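Local coordinates for protein chorismate synthase (Aquifex aeolicus, PDB 1Q1L) that probably catalyses the final step of chorismate biosynthesis, the anti-1,4-elimination of phosphate from 5-enolpyruvylshikimate-3-phosphate to give chorismate, with reduced FMN as cofactor, at residues F11-E16 with L134-A139; E60-E65 with L82-R87; A144-G149 with G363-A368. One frame throughout, in Å; residues are numbered along the deposited sequence.

Interaction 1: residues F11-E16 with L134-A139; sequences FLTAGE and LERASA
R136 reaches from the last turn of helix 131-137 along the end of strand 10-14, and two N-H groups of its guanidinium take separate acceptors there. NH2 bonds T13 OG1 at 3.1 Å with a nearly straight N-H...O angle of 165°. NH1 bonds the backbone carbonyl G15 O at 3.2 Å, arriving in the carbonyl plane on a lone pair. Both acceptors sit at the edge of the guanidinium, within about 10° of its plane, so together they fix its rotation. The chain gets there by a single bend at chi2 (58°) and is otherwise extended, which brings NH1 to 3.3 Å from A14 CA. At the backbone angles of G15 a CB would press against the carbonyl O of A14, which favours a glycine at this position. R136, A137 and S138 are predicted to bind FMN, and this junction of strand 10-14, outermost in the four-stranded sheet within this chain, with the end of helix 131-137 is thus probably part of the flavin site; R136 NH2 also bonds I246 O of the third subunit, and T13 OG1 bonds E141. Against this guanidinium grip stands the half at E16 and E135, packed just as closely but with no hydrogen bond across it: E16 CB and E135 OE1 meet at 3.4 Å. Their carboxylates diverge, the OE1 atoms being 5.9 Å from each other. E16 turns to G69 N and S78 OG of the second subunit, while E135 OE1 bonds H18 N and pairs with R71 of that subunit. The looser side is at A137-A139, partly exposed and not touching 11-16.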
# COMPACT_ATOMS: atom_id res chain seq x y z
N PHE A 11 8.97 -2.76 -5.79
CA PHE A 11 10.35 -2.47 -6.09
C PHE A 11 10.71 -1.08 -5.61
O PHE A 11 9.85 -0.22 -5.45
CB PHE A 11 10.65 -2.67 -7.59
CG PHE A 11 10.24 -1.51 -8.48
CD1 PHE A 11 11.09 -0.42 -8.66
CD2 PHE A 11 9.04 -1.54 -9.17
CE1 PHE A 11 10.74 0.63 -9.52
CE2 PHE A 11 8.68 -0.49 -10.04
CZ PHE A 11 9.54 0.59 -10.21
N LEU A 12 11.99 -0.89 -5.33
CA LEU A 12 12.50 0.39 -4.91
C LEU A 12 13.82 0.58 -5.63
O LEU A 12 14.51 -0.40 -5.91
CB LEU A 12 12.76 0.43 -3.40
CG LEU A 12 11.53 0.48 -2.50
CD1 LEU A 12 11.98 0.38 -1.04
CD2 LEU A 12 10.76 1.78 -2.75
N THR A 13 14.14 1.82 -5.97
CA THR A 13 15.40 2.13 -6.63
C THR A 13 16.05 3.22 -5.80
O THR A 13 15.37 3.92 -5.04
CB THR A 13 15.21 2.66 -8.07
OG1 THR A 13 14.59 3.95 -8.03
CG2 THR A 13 14.34 1.72 -8.89
N ALA A 14 17.36 3.38 -5.96
CA ALA A 14 18.11 4.39 -5.21
C ALA A 14 19.42 4.68 -5.91
O ALA A 14 19.86 3.91 -6.77
CB ALA A 14 18.37 3.90 -3.79
N GLY A 15 20.05 5.79 -5.53
CA GLY A 15 21.32 6.16 -6.12
C GLY A 15 21.29 7.55 -6.72
O GLY A 15 20.27 7.97 -7.26
N GLU A 16 22.41 8.27 -6.61
CA GLU A 16 22.50 9.61 -7.19
C GLU A 16 23.27 9.48 -8.50
O GLU A 16 24.01 8.52 -8.69
CB GLU A 16 23.26 10.58 -6.27
CG GLU A 16 23.40 10.17 -4.80
CD GLU A 16 22.08 9.85 -4.12
OE1 GLU A 16 21.08 10.56 -4.33
OE2 GLU A 16 22.06 8.87 -3.34
N LEU A 134 19.22 17.39 -7.91
CA LEU A 134 19.40 16.95 -9.29
C LEU A 134 20.12 15.61 -9.37
O LEU A 134 19.83 14.79 -10.24
CB LEU A 134 20.17 18.02 -10.08
CG LEU A 134 20.11 17.92 -11.61
CD1 LEU A 134 18.66 17.93 -12.07
CD2 LEU A 134 20.87 19.08 -12.23
N GLU A 135 21.07 15.38 -8.46
CA GLU A 135 21.82 14.12 -8.42
C GLU A 135 20.88 12.92 -8.46
O GLU A 135 21.09 11.98 -9.23
CB GLU A 135 22.66 14.04 -7.13
CG GLU A 135 23.97 14.81 -7.15
CD GLU A 135 25.04 14.14 -7.98
OE1 GLU A 135 25.29 12.93 -7.76
OE2 GLU A 135 25.64 14.81 -8.85
N ARG A 136 19.83 12.97 -7.64
CA ARG A 136 18.85 11.90 -7.56
C ARG A 136 17.73 12.03 -8.59
O ARG A 136 17.18 11.03 -9.06
CB ARG A 136 18.25 11.85 -6.15
CG ARG A 136 17.03 10.95 -6.01
CD ARG A 136 17.34 9.52 -6.42
NE ARG A 136 16.17 8.65 -6.34
CZ ARG A 136 16.14 7.40 -6.77
NH1 ARG A 136 17.22 6.85 -7.30
NH2 ARG A 136 15.02 6.68 -6.67
N ALA A 137 17.40 13.27 -8.94
CA ALA A 137 16.33 13.54 -9.90
C ALA A 137 16.70 13.19 -11.33
O ALA A 137 15.88 12.65 -12.08
CB ALA A 137 15.91 15.01 -9.82
N SER A 138 17.93 13.50 -11.71
CA SER A 138 18.43 13.25 -13.06
C SER A 138 17.94 11.95 -13.69
O SER A 138 17.72 10.95 -13.00
CB SER A 138 19.95 13.28 -13.07
OG SER A 138 20.43 14.61 -12.91
N ALA A 139 17.77 11.99 -15.01
CA ALA A 139 17.31 10.84 -15.78
C ALA A 139 18.23 9.65 -15.56
O ALA A 139 18.04 8.59 -16.15
CB ALA A 139 17.26 11.20 -17.26

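Interaction 2: residues E60-E65 with L82-R87; sequences EKDTAE and LFIRNR
E65 and F83 form an antiparallel hydrogen-bonded pair, their CA atoms 5.3 Å apart. E65 N donates to F83 O at 2.9 Å and F83 N returns a bond to E65 O at 3.1 Å. Around A64 and I84 the backbones meet through CA-H...O contacts, A64 CA to F83 O at 3.4 Å and I84 CA to T63 O. Beyond A64 and I84, toward E60 and R87, the backbones separate, and the end-to-end directions of 61-65 and 82-87 differ by 141°, well short of strict antiparallel. A64 CB meets I84 CG1 at 4.0 Å on the face that helices 37-48 and 142-157 cover, while E65 and F83 project to the other face, where K20 of the second subunit pairs with E65. I84 CG2, set anti to the backbone N, lies against D62 OD1 at 3.7 Å, the two side chains crossing at about a right angle; D62 OD2 forms its salt bridge with R140. Farther out, R87 doubles back across the opening: its chain is extended from CG to NE, and NH2 reaches T63 OG1 at 2.7 Å. That bond is bent, with an N-H...O angle of 139° and the oxygen 20° from the guanidinium plane. With an alanine in place of R87 this donor is gone, and T63 OG1 would probably lose its partner on 82-87. The arrangement is that of neighbouring antiparallel strands splaying into loops: 64-68 is an outermost strand of the four-stranded sheet within this chain, 80-85 its inner neighbour, and the sheet packs against helices in the beta-alpha-beta sandwich of chorismate synthase.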
# COMPACT_ATOMS: atom_id res chain seq x y z
N GLU A 60 32.37 2.28 -20.46
CA GLU A 60 31.35 3.30 -20.64
C GLU A 60 29.96 2.68 -20.62
O GLU A 60 28.99 3.32 -20.21
CB GLU A 60 31.57 4.03 -21.97
CG GLU A 60 30.58 5.16 -22.22
CD GLU A 60 30.77 5.79 -23.59
OE1 GLU A 60 30.57 5.09 -24.60
OE2 GLU A 60 31.11 6.99 -23.65
N LYS A 61 29.86 1.43 -21.06
CA LYS A 61 28.59 0.73 -21.10
C LYS A 61 28.03 0.38 -19.72
O LYS A 61 28.74 -0.15 -18.86
CB LYS A 61 28.72 -0.56 -21.93
CG LYS A 61 29.17 -0.31 -23.36
CD LYS A 61 29.02 -1.55 -24.23
CE LYS A 61 29.50 -1.28 -25.65
NZ LYS A 61 28.85 -0.07 -26.24
N ASP A 62 26.76 0.70 -19.51
CA ASP A 62 26.09 0.41 -18.25
C ASP A 62 25.91 -1.08 -18.09
O ASP A 62 25.53 -1.78 -19.04
CB ASP A 62 24.71 1.08 -18.18
CG ASP A 62 24.77 2.49 -17.65
OD1 ASP A 62 25.39 2.70 -16.59
OD2 ASP A 62 24.19 3.40 -18.29
N THR A 63 26.21 -1.58 -16.90
CA THR A 63 26.06 -2.99 -16.62
C THR A 63 25.48 -3.16 -15.23
O THR A 63 25.76 -2.38 -14.31
CB THR A 63 27.42 -3.73 -16.68
OG1 THR A 63 28.39 -3.00 -15.92
CG2 THR A 63 27.88 -3.86 -18.12
N ALA A 64 24.65 -4.18 -15.08
CA ALA A 64 24.03 -4.45 -13.79
C ALA A 64 24.59 -5.74 -13.22
O ALA A 64 24.85 -6.70 -13.95
CB ALA A 64 22.52 -4.57 -13.96
N GLU A 65 24.80 -5.75 -11.92
CA GLU A 65 25.28 -6.95 -11.25
C GLU A 65 24.13 -7.45 -10.41
O GLU A 65 23.52 -6.68 -9.68
CB GLU A 65 26.49 -6.64 -10.36
CG GLU A 65 26.75 -7.72 -9.31
CD GLU A 65 28.09 -7.60 -8.61
OE1 GLU A 65 28.49 -6.48 -8.24
OE2 GLU A 65 28.74 -8.65 -8.42
N LEU A 82 19.76 -5.50 -7.61
CA LEU A 82 20.67 -5.17 -8.70
C LEU A 82 21.47 -3.93 -8.35
O LEU A 82 20.98 -3.06 -7.62
CB LEU A 82 19.87 -4.88 -9.98
CG LEU A 82 18.77 -5.85 -10.41
CD1 LEU A 82 17.96 -5.22 -11.53
CD2 LEU A 82 19.37 -7.18 -10.86
N PHE A 83 22.70 -3.86 -8.85
CA PHE A 83 23.52 -2.69 -8.62
C PHE A 83 24.13 -2.28 -9.96
O PHE A 83 24.64 -3.13 -10.69
CB PHE A 83 24.64 -2.97 -7.61
CG PHE A 83 25.42 -1.74 -7.23
CD1 PHE A 83 24.79 -0.67 -6.60
CD2 PHE A 83 26.78 -1.63 -7.54
CE1 PHE A 83 25.49 0.49 -6.28
CE2 PHE A 83 27.49 -0.47 -7.23
CZ PHE A 83 26.84 0.59 -6.60
N ILE A 84 24.05 -1.00 -10.29
CA ILE A 84 24.60 -0.48 -11.53
C ILE A 84 25.66 0.55 -11.19
O ILE A 84 25.34 1.65 -10.75
CB ILE A 84 23.52 0.22 -12.39
CG1 ILE A 84 22.41 -0.77 -12.76
CG2 ILE A 84 24.15 0.79 -13.66
CD1 ILE A 84 21.20 -0.10 -13.40
N ARG A 85 26.93 0.20 -11.39
CA ARG A 85 28.01 1.12 -11.09
C ARG A 85 27.97 2.32 -12.04
O ARG A 85 27.65 2.18 -13.22
CB ARG A 85 29.36 0.42 -11.20
CG ARG A 85 29.60 -0.62 -10.12
CD ARG A 85 31.05 -1.09 -10.10
NE ARG A 85 31.31 -2.05 -9.03
CZ ARG A 85 32.50 -2.58 -8.77
NH1 ARG A 85 33.56 -2.23 -9.49
NH2 ARG A 85 32.63 -3.45 -7.78
N ASN A 86 28.28 3.50 -11.51
CA ASN A 86 28.30 4.71 -12.32
C ASN A 86 29.63 4.83 -13.05
O ASN A 86 29.74 5.55 -14.05
CB ASN A 86 28.04 5.94 -11.46
CG ASN A 86 26.57 6.08 -11.06
OD1 ASN A 86 25.68 6.02 -11.91
ND2 ASN A 86 26.32 6.27 -9.77
N ARG A 87 30.64 4.11 -12.56
CA ARG A 87 31.97 4.09 -13.15
C ARG A 87 32.68 5.44 -13.16
O ARG A 87 33.85 5.54 -12.80
CB ARG A 87 31.90 3.53 -14.57
CG ARG A 87 31.34 2.12 -14.62
CD ARG A 87 31.34 1.55 -16.02
NE ARG A 87 30.83 0.19 -16.05
CZ ARG A 87 31.37 -0.83 -15.37
NH1 ARG A 87 32.43 -0.63 -14.61
NH2 ARG A 87 30.84 -2.04 -15.46
O HOH W 1 28.50 3.62 -16.19

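Interaction 3: residues A144-G149 with G363-A368; sequences ARVAVG and GEAMLA
A365 CB presses against the backbone of helix 142-157, 3.7 Å from V146 CA and 3.8 Å from R145 O. One turn on, A368 CB lies 4.0 Å from G149 O. The absence of a side chain at G149 permits this fit, because a CB there would point toward helix 356-379 and come within 2.6 Å of A365 CB, a clash. Beside this backbone-level packing, the selenium of selenomethionine M366 rests 3.6 Å from R145 CD and 3.8 Å from NH1, near the guanidinium plane at its edge. Bends at chi2 (-48°) and chi3 (-61°) fold the M366 chain so that SE and CE meet the arginine. No hydrogen bond joins the two segments. What positions R145 lies in the next shell: NE forms a salt bridge with E141 and NH1 bonds S262 OG, while W248 of the third subunit packs on both R145 and M366. On the other flank, V146 meets helix 37-48. The segment axes approach to 8.1 Å and cross at 47°, a close helix-helix packing allowed by glycine and alanine, within the buried helical layer of the beta-alpha-beta sandwich.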
# COMPACT_ATOMS: atom_id res chain seq x y z
N ALA A 144 17.87 2.58 -13.52
CA ALA A 144 17.45 1.56 -12.56
C ALA A 144 16.05 1.08 -12.95
O ALA A 144 15.72 -0.09 -12.78
CB ALA A 144 17.43 2.14 -11.14
N ARG A 145 15.24 1.99 -13.48
CA ARG A 145 13.89 1.63 -13.90
C ARG A 145 13.96 0.64 -15.05
O ARG A 145 13.16 -0.29 -15.14
CB ARG A 145 13.10 2.85 -14.37
CG ARG A 145 12.84 3.91 -13.32
CD ARG A 145 11.70 4.79 -13.81
NE ARG A 145 11.63 6.08 -13.15
CZ ARG A 145 10.62 6.92 -13.29
NH1 ARG A 145 9.59 6.59 -14.07
NH2 ARG A 145 10.62 8.09 -12.66
N VAL A 146 14.92 0.85 -15.95
CA VAL A 146 15.08 -0.03 -17.10
C VAL A 146 15.55 -1.42 -16.66
O VAL A 146 15.15 -2.43 -17.24
CB VAL A 146 16.08 0.58 -18.12
CG1 VAL A 146 16.44 -0.43 -19.19
CG2 VAL A 146 15.44 1.81 -18.78
N ALA A 147 16.37 -1.48 -15.62
CA ALA A 147 16.86 -2.76 -15.12
C ALA A 147 15.71 -3.57 -14.52
O ALA A 147 15.57 -4.77 -14.77
CB ALA A 147 17.96 -2.54 -14.06
N VAL A 148 14.87 -2.92 -13.71
CA VAL A 148 13.72 -3.60 -13.12
C VAL A 148 12.80 -4.03 -14.25
O VAL A 148 12.25 -5.14 -14.24
CB VAL A 148 12.95 -2.67 -12.15
CG1 VAL A 148 11.60 -3.28 -11.79
CG2 VAL A 148 13.78 -2.44 -10.88
N GLY A 149 12.63 -3.14 -15.23
CA GLY A 149 11.78 -3.44 -16.37
C GLY A 149 12.30 -4.59 -17.21
O GLY A 149 11.51 -5.36 -17.78
N GLY A 363 10.19 3.97 -21.58
CA GLY A 363 8.75 3.78 -21.70
C GLY A 363 8.41 2.31 -21.79
O GLY A 363 7.39 1.87 -21.24
N GLU A 364 9.25 1.55 -22.48
CA GLU A 364 9.04 0.12 -22.63
C GLU A 364 9.16 -0.54 -21.26
O GLU A 364 8.39 -1.42 -20.90
CB GLU A 364 10.08 -0.48 -23.57
CG GLU A 364 9.99 -0.05 -25.02
CD GLU A 364 11.15 -0.59 -25.84
OE1 GLU A 364 11.79 -1.57 -25.39
OE2 GLU A 364 11.41 -0.05 -26.94
N ALA A 365 10.16 -0.10 -20.50
CA ALA A 365 10.40 -0.64 -19.17
C ALA A 365 9.20 -0.40 -18.25
O ALA A 365 8.78 -1.30 -17.53
CB ALA A 365 11.65 0.01 -18.58
N MSE A 366 8.66 0.82 -18.28
CA MSE A 366 7.51 1.15 -17.43
C MSE A 366 6.28 0.34 -17.79
O MSE A 366 5.55 -0.14 -16.91
CB MSE A 366 7.21 2.65 -17.52
CG MSE A 366 8.33 3.54 -16.99
SE MSE A 366 8.98 2.99 -15.23
CE MSE A 366 7.35 3.19 -14.23
N LEU A 367 6.04 0.17 -19.09
CA LEU A 367 4.90 -0.61 -19.55
C LEU A 367 5.05 -2.08 -19.15
O LEU A 367 4.08 -2.73 -18.80
CB LEU A 367 4.75 -0.51 -21.07
CG LEU A 367 3.57 -1.33 -21.60
CD1 LEU A 367 2.27 -0.83 -20.94
CD2 LEU A 367 3.48 -1.19 -23.13
N ALA A 368 6.28 -2.60 -19.21
CA ALA A 368 6.52 -3.99 -18.85
C ALA A 368 6.27 -4.21 -17.35
O ALA A 368 5.78 -5.26 -16.94
CB ALA A 368 7.95 -4.39 -19.21

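Interactions 1 and 2 both involve the four-stranded sheet, through 10-14 and the 64-68/80-85 pair, 10-14 and 64-68 being outermost within this chain. Their centres are 14 Å apart; interaction 2 nests inside the loop interaction 1 closes. Helix 142-157 links both to interaction 3: T13 CB packs on A144 CB at 3.8 Å, and L82 CD1 on A147 CB at 3.7 Å. Several predicted cofactor residues lie close to them. R136 of interaction 1 is about 10 Å, side chain to side chain, from Q264, a predicted FMN ligand, and R145 of interaction 3 is about 6 Å from it. R47, predicted to bind NADP(+), has its side chain about 4 Å from those of D62 and V146.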